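Local structure of SPI-1 type 3 secretion system pilotin (Salmonella typhimurium, 6XFJ) at residues Glu36-Gln39 / Tyr40-Lys44; Glu45-Glu48 / Gln49-Glu53; Ser67-Gln70 / Thr71-Ala75. The protein pilots the secretin InvG to its proper place in the outer membrane, a step in building the type III secretion system that injects effectors into host cells. One frame throughout, in Å; residues are numbered along the deposited sequence.

Contact 1 of 3, residues Glu36-Gln39 / Tyr40-Lys44; sequences EHPQ and YMRSK
Gln39 OE1 takes two N-H groups from Arg42: NE at 3.2 Å, with an N-H...O angle of 153°, and NH2 in a weak, longer bond. Gln39 has CG anti to its backbone N (chi1 -178°) and folds at chi2, while Arg42 folds at chi3 and crosses the glutamine at about a right angle. The NE donor stands above the amide carbonyl plane, and amide and guanidinium planes lie 61° apart. One guanidinium face rests on backbone, with Pro38 C 4.0 Å above the plane and over its centre, and NH1 packs 3.8 Å from Pro38 CB. Gln39 and Arg42 sit on the short, weakly bonded helix 39-42 that joins helices 25-36 and 44-59, with Pro38 just before it. Its turn is closed by Met41 N to Pro38 O (3.0 Å) and Ser43 N to Gln39 O (3.1 Å), after which Ser43 N-caps the next helix through OG on Asp46 N. Gln39 NE2 bonds to Asp46. On the side where Tyr40 packs on Phe33, Phe34 and Leu50, Tyr40 N reaches His37 O at 3.2 Å and Tyr40 CD2 packs against His37 CB at 3.7 Å, while the OH of buried Tyr40 bonds to His76 ND1.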
ATOM      1  N   GLU B  36      10.629   7.833  11.568  1.00 15.34           N
ATOM      2  CA  GLU B  36       9.754   8.605  12.504  1.00 15.64           C
ATOM      3  C   GLU B  36       9.690   7.887  13.874  1.00 14.61           C
ATOM      4  O   GLU B  36       9.181   8.490  14.816  1.00 16.94           O
ATOM      5  CB  GLU B  36       8.326   8.745  11.940  1.00 16.53           C
ATOM      6  CG  GLU B  36       8.147   9.737  10.816  1.00 18.37           C
ATOM      7  CD  GLU B  36       6.766   9.672  10.175  1.00 19.91           C
ATOM      8  OE1 GLU B  36       5.976   8.772  10.584  1.00 25.65           O
ATOM      9  OE2 GLU B  36       6.463  10.534   9.288  1.00 24.89           O
ATOM     10  N   HIS B  37      10.053   6.594  13.934  1.00 13.34           N
ATOM     11  CA  HIS B  37       9.888   5.770  15.163  1.00 14.44           C
ATOM     12  C   HIS B  37      11.168   4.996  15.440  1.00 14.50           C
ATOM     13  O   HIS B  37      11.124   3.759  15.496  1.00 14.63           O
ATOM     14  CB  HIS B  37       8.671   4.850  15.015  1.00 14.38           C
ATOM     15  CG  HIS B  37       7.393   5.566  14.765  1.00 13.42           C
ATOM     16  ND1 HIS B  37       6.989   5.953  13.474  1.00 14.19           N
ATOM     17  CD2 HIS B  37       6.398   5.935  15.610  1.00 15.87           C
ATOM     18  CE1 HIS B  37       5.813   6.574  13.562  1.00 15.19           C
ATOM     19  NE2 HIS B  37       5.432   6.580  14.857  1.00 16.13           N
ATOM     20  N   PRO B  38      12.276   5.678  15.787  1.00 17.67           N
ATOM     21  CA  PRO B  38      13.577   5.031  15.938  1.00 19.89           C
ATOM     22  C   PRO B  38      13.689   4.115  17.158  1.00 18.21           C
ATOM     23  O   PRO B  38      14.655   3.364  17.244  1.00 19.69           O
ATOM     24  CB  PRO B  38      14.535   6.218  16.083  1.00 22.96           C
ATOM     25  CG  PRO B  38      13.664   7.346  16.597  1.00 22.17           C
ATOM     26  CD  PRO B  38      12.332   7.128  15.908  1.00 17.49           C
ATOM     27  N   GLN B  39      12.741   4.178  18.085  1.00 17.93           N
ATOM     28  CA  GLN B  39      12.686   3.178  19.201  1.00 18.99           C
ATOM     29  C   GLN B  39      12.730   1.736  18.673  1.00 16.14           C
ATOM     30  O   GLN B  39      13.298   0.840  19.320  1.00 17.97           O
ATOM     31  CB  GLN B  39      11.462   3.398  20.093  1.00 20.58           C
ATOM     32  CG  GLN B  39      11.374   2.456  21.278  1.00 25.59           C
ATOM     33  CD  GLN B  39      12.592   2.425  22.184  1.00 31.33           C
ATOM     34  OE1 GLN B  39      13.317   3.425  22.373  1.00 35.03           O
ATOM     35  NE2 GLN B  39      12.805   1.247  22.771  1.00 30.66           N
ATOM     36  N   TYR B  40      12.127   1.484  17.529  1.00 15.46           N
ATOM     37  CA  TYR B  40      12.094   0.130  16.941  1.00 13.42           C
ATOM     38  C   TYR B  40      13.462  -0.336  16.443  1.00 14.56           C
ATOM     39  O   TYR B  40      13.619  -1.548  16.238  1.00 17.65           O
ATOM     40  CB  TYR B  40      10.993   0.033  15.895  1.00 12.59           C
ATOM     41  CG  TYR B  40       9.657   0.259  16.538  1.00 12.65           C
ATOM     42  CD1 TYR B  40       9.166  -0.672  17.443  1.00 12.32           C
ATOM     43  CD2 TYR B  40       8.863   1.345  16.227  1.00 13.18           C
ATOM     44  CE1 TYR B  40       7.946  -0.471  18.057  1.00 13.01           C
ATOM     45  CE2 TYR B  40       7.616   1.529  16.809  1.00 12.38           C
ATOM     46  CZ  TYR B  40       7.163   0.631  17.758  1.00 12.34           C
ATOM     47  OH  TYR B  40       5.938   0.831  18.355  1.00 14.24           O
ATOM     48  N   MET B  41      14.425   0.561  16.262  1.00 16.34           N
ATOM     49  CA  MET B  41      15.818   0.173  15.946  1.00 17.22           C
ATOM     50  C   MET B  41      16.637   0.055  17.239  1.00 18.79           C
ATOM     51  O   MET B  41      17.696  -0.566  17.193  1.00 23.34           O
ATOM     52  CB  MET B  41      16.455   1.189  15.001  1.00 20.43           C
ATOM     53  CG  MET B  41      15.941   1.060  13.579  1.00 23.84           C
ATOM     54  SD  MET B  41      14.436   1.987  13.259  1.00 26.29           S
ATOM     55  CE  MET B  41      15.193   3.600  13.025  1.00 31.23           C
ATOM     56  N   ARG B  42      16.172   0.633  18.358  1.00 16.94           N
ATOM     57  CA  ARG B  42      16.879   0.586  19.652  1.00 18.85           C
ATOM     58  C   ARG B  42      16.542  -0.684  20.433  1.00 18.44           C
ATOM     59  O   ARG B  42      17.414  -1.130  21.206  1.00 22.27           O
ATOM     60  CB  ARG B  42      16.538   1.831  20.459  1.00 22.39           C
ATOM     61  CG  ARG B  42      17.139   3.083  19.850  1.00 30.68           C
ATOM     62  CD  ARG B  42      17.170   4.222  20.833  1.00 36.47           C
ATOM     63  NE  ARG B  42      15.855   4.810  21.047  1.00 45.82           N
ATOM     64  CZ  ARG B  42      15.369   5.897  20.436  1.00 47.11           C
ATOM     65  NH1 ARG B  42      16.070   6.546  19.517  1.00 50.38           N
ATOM     66  NH2 ARG B  42      14.158   6.323  20.746  1.00 48.38           N
ATOM     67  N   SER B  43      15.365  -1.272  20.240  1.00 15.49           N
ATOM     68  CA  SER B  43      14.912  -2.421  21.044  1.00 15.33           C
ATOM     69  C   SER B  43      14.479  -3.513  20.075  1.00 15.81           C
ATOM     70  O   SER B  43      13.397  -3.370  19.423  1.00 14.23           O
ATOM     71  CB  SER B  43      13.781  -2.007  21.915  1.00 14.47           C
ATOM     72  OG  SER B  43      13.235  -3.137  22.533  1.00 16.70           O
ATOM     73  N   LYS B  44      15.232  -4.609  20.022  1.00 17.47           N
ATOM     74  CA  LYS B  44      14.763  -5.825  19.325  1.00 14.44           C
ATOM     75  C   LYS B  44      13.420  -6.307  19.895  1.00 13.33           C
ATOM     76  O   LYS B  44      12.554  -6.749  19.100  1.00 14.18           O
ATOM     77  CB  LYS B  44      15.700  -7.029  19.513  1.00 16.91           C
TER

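Contact 2 of 3, residues Glu45-Glu48 / Gln49-Glu53. With CD (cadmium ion), chain P; NA (sodium ion), chain V.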
ATOM      1  N   GLU B  45      13.228  -6.255  21.207  1.00 14.02           N
ATOM      2  CA  GLU B  45      11.950  -6.698  21.801  1.00 16.03           C
ATOM      3  C   GLU B  45      10.804  -5.821  21.277  1.00 14.44           C
ATOM      4  O   GLU B  45       9.782  -6.380  20.902  1.00 13.43           O
ATOM      5  CB  GLU B  45      12.096  -6.715  23.325  1.00 18.73           C
ATOM      6  CG  GLU B  45      12.934  -7.927  23.774  1.00 26.85           C
ATOM      7  CD  GLU B  45      12.337  -9.292  23.426  1.00 29.08           C
ATOM      8  OE1 GLU B  45      11.117  -9.499  23.745  1.00 33.80           O
ATOM      9  OE2 GLU B  45      13.076 -10.140  22.804  1.00 28.06           O
ATOM     10  N   ASP B  46      11.012  -4.507  21.177  1.00 12.81           N
ATOM     11  CA  ASP B  46       9.895  -3.642  20.721  1.00 14.04           C
ATOM     12  C   ASP B  46       9.556  -3.941  19.259  1.00 11.00           C
ATOM     13  O   ASP B  46       8.397  -3.884  18.894  1.00 12.53           O
ATOM     14  CB  ASP B  46      10.221  -2.173  20.930  1.00 17.15           C
ATOM     15  CG  ASP B  46      10.196  -1.714  22.384  1.00 23.08           C
ATOM     16  OD1 ASP B  46       9.710  -2.481  23.255  1.00 24.69           O
ATOM     17  OD2 ASP B  46      10.629  -0.585  22.638  1.00 30.54           O
ATOM     18  N   GLU B  47      10.576  -4.204  18.443  1.00 11.52           N
ATOM     19  CA  GLU B  47      10.351  -4.492  17.012  1.00 11.27           C
ATOM     20  C   GLU B  47       9.593  -5.800  16.864  1.00 11.28           C
ATOM     21  O   GLU B  47       8.731  -5.891  16.012  1.00 10.95           O
ATOM     22  CB  GLU B  47      11.672  -4.517  16.253  1.00 14.18           C
ATOM     23  CG  GLU B  47      11.528  -4.821  14.780  1.00 14.85           C
ATOM     24  CD  GLU B  47      10.699  -3.804  13.975  1.00 16.80           C
ATOM     25  OE1 GLU B  47      10.280  -2.801  14.538  1.00 17.13           O
ATOM     26  OE2 GLU B  47      10.474  -4.028  12.747  1.00 20.86           O
ATOM     27  N   GLU B  48       9.887  -6.770  17.736  1.00 11.88           N
ATOM     28  CA  GLU B  48       9.198  -8.077  17.683  1.00 12.49           C
ATOM     29  C   GLU B  48       7.735  -7.813  18.004  1.00 10.72           C
ATOM     30  O   GLU B  48       6.837  -8.406  17.333  1.00 11.37           O
ATOM     31  CB  GLU B  48       9.750  -9.059  18.713  1.00 13.82           C
ATOM     32  CG  GLU B  48      11.124  -9.648  18.431  1.00 15.58           C
ATOM     33  CD  GLU B  48      11.718 -10.513  19.547  1.00 16.36           C
ATOM     34  OE1 GLU B  48      10.985 -10.834  20.509  1.00 20.00           O
ATOM     35  OE2 GLU B  48      12.878 -10.902  19.404  1.00 20.62           O
ATOM     36  N   GLN B  49       7.458  -7.031  19.036  1.00 10.32           N
ATOM     37  CA  GLN B  49       6.093  -6.690  19.416  1.00 11.10           C
ATOM     38  C   GLN B  49       5.409  -5.970  18.260  1.00 10.49           C
ATOM     39  O   GLN B  49       4.252  -6.255  18.001  1.00  9.98           O
ATOM     40  CB  GLN B  49       5.998  -5.910  20.713  1.00 13.89           C
ATOM     41  CG  GLN B  49       6.428  -6.708  21.934  1.00 17.05           C
ATOM     42  CD  GLN B  49       6.299  -5.868  23.183  1.00 25.13           C
ATOM     43  OE1 GLN B  49       5.438  -5.000  23.284  1.00 31.43           O
ATOM     44  NE2 GLN B  49       7.155  -6.121  24.159  1.00 32.47           N
ATOM     45  N   LEU B  50       6.090  -5.020  17.621  1.00 10.14           N
ATOM     46  CA  LEU B  50       5.461  -4.315  16.498  1.00 10.05           C
ATOM     47  C   LEU B  50       5.128  -5.269  15.349  1.00 10.01           C
ATOM     48  O   LEU B  50       4.051  -5.157  14.790  1.00 10.48           O
ATOM     49  CB  LEU B  50       6.404  -3.209  16.028  1.00  9.87           C
ATOM     50  CG  LEU B  50       5.839  -2.398  14.881  1.00  9.96           C
ATOM     51  CD1 LEU B  50       4.740  -1.507  15.372  1.00 10.79           C
ATOM     52  CD2 LEU B  50       6.986  -1.577  14.294  1.00 10.63           C
ATOM     53  N   MET B  51       6.065  -6.147  14.977  1.00  9.47           N
ATOM     54  CA  MET B  51       5.828  -7.096  13.874  1.00 10.49           C
ATOM     55  C   MET B  51       4.639  -8.032  14.236  1.00 10.77           C
ATOM     56  O   MET B  51       3.809  -8.329  13.365  1.00 10.53           O
ATOM     57  CB  MET B  51       7.077  -7.906  13.515  1.00 12.27           C
ATOM     58  CG  MET B  51       8.151  -7.087  12.859  1.00 13.80           C
ATOM     59  SD  MET B  51       7.624  -6.289  11.312  1.00 13.97           S
ATOM     60  CE  MET B  51       7.120  -4.661  11.900  1.00 11.89           C
ATOM     61  N   THR B  52       4.507  -8.494  15.483  1.00 11.82           N
ATOM     62  CA  THR B  52       3.318  -9.292  15.884  1.00 13.04           C
ATOM     63  C   THR B  52       2.044  -8.460  15.680  1.00 12.21           C
ATOM     64  O   THR B  52       1.056  -8.995  15.064  1.00 12.02           O
ATOM     65  CB  THR B  52       3.426  -9.703  17.350  1.00 13.82           C
ATOM     66  OG1 THR B  52       4.585 -10.534  17.416  1.00 15.91           O
ATOM     67  CG2 THR B  52       2.202 -10.425  17.866  1.00 15.39           C
ATOM     68  N   GLU B  53       2.035  -7.194  16.138  1.00 10.69           N
ATOM     69  CA  GLU B  53       0.794  -6.386  16.028  1.00 11.07           C
ATOM     70  C   GLU B  53       0.529  -6.113  14.550  1.00  9.57           C
ATOM     71  O   GLU B  53      -0.622  -6.113  14.138  1.00  9.79           O
ATOM     72  CB  GLU B  53       0.867  -5.087  16.816  1.00 13.86           C
ATOM     73  CG  GLU B  53       0.716  -5.149  18.292  1.00 18.59           C
ATOM     74  CD  GLU B  53      -0.511  -5.897  18.764  1.00 20.21           C
ATOM     75  OE1 GLU B  53      -1.644  -5.592  18.336  1.00 24.14           O
ATOM     76  OE2 GLU B  53      -0.328  -6.771  19.572  1.00 36.50           O
TER
HETATM   77 CD    CD P 203      12.824 -11.998  21.439  0.81 16.54          CD
HETATM   78 NA    NA V 209      10.735  -0.137  24.775  1.00 40.78          NA
HETATM   79  O   HOH W   1      12.285 -13.869  20.083  1.00 33.23           O
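Glu47 meets Leu50 and Met51 with its carboxylate: OE1 lies 3.5 Å from Leu50 CD2, and OE2 lies the same distance from Met51 CE. With CG anti to the backbone N (chi1 179°) and a bend at chi2, the chain of Glu47 swings its end along helix 44-59, where it crosses both apolar side chains obliquely. This is the packed side: Leu50 and Met51 are buried, Leu50 reaching Phe33 and Ala75 and Met51 reaching Leu72, while Asn11 of the second subunit packs on Glu47. Underneath run regular i to i+4 bonds such as Met51 N to Glu47 O, 2.9 Å with an N-H...O angle of 166°. On the exposed side the carboxylates meet metal ions rather than apolar side chains. Glu45 and Glu48, three residues apart, share a cadmium ion, bound through Glu45 OE2 at 2.3 Å and both Glu48 oxygens, with a water and one atom from outside the two segments as further ligands. Asp46 binds a sodium ion, and its OD2 also accepts from Gln39 NE2. Glu45 OE2 and Glu48 OE1 approach to 3.2 Å, a closeness of two carboxylates that the shared cation probably makes tolerable by offsetting their negative charge.

Contact 3 of 3, residues Ser67-Gln70 / Thr71-Ala75; sequences SIYQ and TLLAA
Two donors of Thr71 grip one carbonyl: Ser67 O accepts from Thr71 N and from Thr71 OG1, each at 2.9 Å. The backbone donor comes nearly in line with the C=O, whereas the hydroxyl approaches more from the side, at a C=O...O angle of 128°. For this the hydroxyl oxygen sits between backbone N and carbonyl carbon (chi1 55°), which turns it back toward the preceding turn. The bonds close the first turn of helix 68-80, whose start is a capping box. Gln70 N donates to Ser67 OG at 3.0 Å, and Ser67 N donates in return to Gln70 OE1 at 2.8 Å, from above the amide plane. Both cap side chains also serve the dimer: Ser67 OG bonds to Asn65 O of the second subunit, and Gln70 OE1 bonds to NE2 of Gln70 of that subunit. Further along, regular bonds such as Leu72 N to Ile68 O (2.9 Å, N-H...O angle 169°) carry two apolar pairs whose side chains run alongside each other. Ile68 CG1 lies 3.9 Å from Leu72 CD1 on a buried face, where Ile68 packs on Phe54 and Leu72 on Phe33. Tyr69 CE2 lies 4.0 Å from Leu73 CD2, the methyl meeting the ring obliquely, and the phenol OH bonds to Glu36. Buried Ser67 has its N, O and OG all engaged, so its polar atoms are satisfied, and the cap is at the same time part of the subunit interface.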
ATOM      1  N   SER B  67      -2.531   1.252   3.583  1.00  8.90           N
ATOM      2  CA  SER B  67      -1.126   1.193   3.151  1.00  8.81           C
ATOM      3  C   SER B  67      -0.225   0.561   4.181  1.00  8.44           C
ATOM      4  O   SER B  67      -0.601   0.438   5.367  1.00  8.54           O
ATOM      5  CB  SER B  67      -0.641   2.579   2.816  1.00  8.84           C
ATOM      6  OG  SER B  67      -0.480   3.325   4.003  1.00  9.42           O
ATOM      7  N   ILE B  68       1.021   0.222   3.816  1.00  8.99           N
ATOM      8  CA  ILE B  68       1.999  -0.225   4.839  1.00  8.90           C
ATOM      9  C   ILE B  68       2.193   0.881   5.863  1.00  8.63           C
ATOM     10  O   ILE B  68       2.380   0.576   7.021  1.00  9.82           O
ATOM     11  CB  ILE B  68       3.279  -0.758   4.222  1.00 10.06           C
ATOM     12  CG1 ILE B  68       4.007  -1.615   5.255  1.00 10.07           C
ATOM     13  CG2 ILE B  68       4.134   0.416   3.658  1.00 10.86           C
ATOM     14  CD1 ILE B  68       5.206  -2.293   4.699  1.00 10.74           C
ATOM     15  N   TYR B  69       2.236   2.166   5.452  1.00  8.87           N
ATOM     16  CA  TYR B  69       2.452   3.220   6.448  1.00  8.92           C
ATOM     17  C   TYR B  69       1.313   3.161   7.478  1.00  9.13           C
ATOM     18  O   TYR B  69       1.535   3.242   8.673  1.00  9.59           O
ATOM     19  CB  TYR B  69       2.543   4.597   5.761  1.00 10.47           C
ATOM     20  CG  TYR B  69       2.820   5.679   6.769  1.00  9.89           C
ATOM     21  CD1 TYR B  69       4.114   5.993   7.182  1.00 10.08           C
ATOM     22  CD2 TYR B  69       1.778   6.359   7.360  1.00 11.02           C
ATOM     23  CE1 TYR B  69       4.368   6.890   8.190  1.00 11.87           C
ATOM     24  CE2 TYR B  69       2.045   7.322   8.337  1.00 13.84           C
ATOM     25  CZ  TYR B  69       3.337   7.589   8.762  1.00 13.55           C
ATOM     26  OH  TYR B  69       3.575   8.540   9.709  1.00 21.09           O
ATOM     27  N   GLN B  70       0.092   3.134   6.975  1.00  9.55           N
ATOM     28  CA  GLN B  70      -1.121   3.201   7.834  1.00  9.14           C
ATOM     29  C   GLN B  70      -1.193   1.958   8.744  1.00  7.97           C
ATOM     30  O   GLN B  70      -1.574   2.091   9.883  1.00  8.26           O
ATOM     31  CB  GLN B  70      -2.365   3.238   6.970  1.00 10.15           C
ATOM     32  CG  GLN B  70      -2.469   4.572   6.223  1.00  9.95           C
ATOM     33  CD  GLN B  70      -3.282   4.549   4.957  1.00 12.16           C
ATOM     34  OE1 GLN B  70      -3.867   3.544   4.589  1.00 10.28           O
ATOM     35  NE2 GLN B  70      -3.288   5.673   4.206  1.00 14.71           N
ATOM     36  N   THR B  71      -0.772   0.807   8.225  1.00  8.81           N
ATOM     37  CA  THR B  71      -0.852  -0.418   9.055  1.00  7.91           C
ATOM     38  C   THR B  71       0.296  -0.524  10.036  1.00  8.29           C
ATOM     39  O   THR B  71       0.079  -1.018  11.146  1.00  8.40           O
ATOM     40  CB  THR B  71      -1.014  -1.629   8.171  1.00  8.80           C
ATOM     41  OG1 THR B  71       0.018  -1.701   7.222  1.00  9.15           O
ATOM     42  CG2 THR B  71      -2.367  -1.618   7.489  1.00  9.88           C
ATOM     43  N   LEU B  72       1.495  -0.092   9.709  1.00  8.44           N
ATOM     44  CA  LEU B  72       2.578   0.045  10.718  1.00  8.55           C
ATOM     45  C   LEU B  72       2.140   1.003  11.825  1.00  8.41           C
ATOM     46  O   LEU B  72       2.367   0.771  12.987  1.00  8.96           O
ATOM     47  CB  LEU B  72       3.890   0.464  10.064  1.00  8.43           C
ATOM     48  CG  LEU B  72       4.617  -0.590   9.249  1.00  9.05           C
ATOM     49  CD1 LEU B  72       5.694   0.006   8.398  1.00  9.40           C
ATOM     50  CD2 LEU B  72       5.210  -1.681  10.167  1.00  8.76           C
ATOM     51  N   LEU B  73       1.562   2.136  11.409  1.00  8.66           N
ATOM     52  CA  LEU B  73       1.171   3.159  12.400  1.00  9.38           C
ATOM     53  C   LEU B  73       0.062   2.582  13.304  1.00  8.14           C
ATOM     54  O   LEU B  73       0.112   2.771  14.492  1.00  9.68           O
ATOM     55  CB  LEU B  73       0.716   4.419  11.678  1.00 10.48           C
ATOM     56  CG  LEU B  73       0.554   5.659  12.548  1.00 13.78           C
ATOM     57  CD1 LEU B  73       1.851   6.108  13.160  1.00 17.37           C
ATOM     58  CD2 LEU B  73      -0.026   6.783  11.734  1.00 13.38           C
ATOM     59  N   ALA B  74      -0.915   1.888  12.707  1.00  8.74           N
ATOM     60  CA  ALA B  74      -1.953   1.193  13.510  1.00  8.93           C
ATOM     61  C   ALA B  74      -1.335   0.191  14.495  1.00  9.16           C
ATOM     62  O   ALA B  74      -1.754   0.171  15.656  1.00 11.17           O
ATOM     63  CB  ALA B  74      -2.956   0.525  12.625  1.00 11.02           C
ATOM     64  N   ALA B  75      -0.348  -0.559  14.053  1.00  8.16           N
ATOM     65  CA  ALA B  75       0.329  -1.541  14.924  1.00 10.11           C
ATOM     66  C   ALA B  75       1.013  -0.820  16.090  1.00  9.86           C
ATOM     67  O   ALA B  75       0.836  -1.234  17.245  1.00 10.55           O
ATOM     68  CB  ALA B  75       1.287  -2.341  14.099  1.00  9.48           C
TER

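How the contacts relate
Along the chain the contacts come in series, on three successive pieces of one all-helical fold, the C-terminal part of the full-length lipoprotein: contact 1 at helix 39-42, contact 2 on helix 44-59 and contact 3 on helix 68-80. The centres of contacts 1 and 2 lie about 10 Å apart. Contact 2 is about 13 Å from contact 3, centre to centre. Contact 1 is peripheral, about 16 Å from the centre of the chain, and contact 3 is central, at about 5 Å. Tyr40 packs on Leu50, Met51 on Leu72 and Leu50 on Ala75, and His37 meets Leu73 to complete the circuit. All three also touch the second subunit, consistent with helix packing that runs on into the dimer interface.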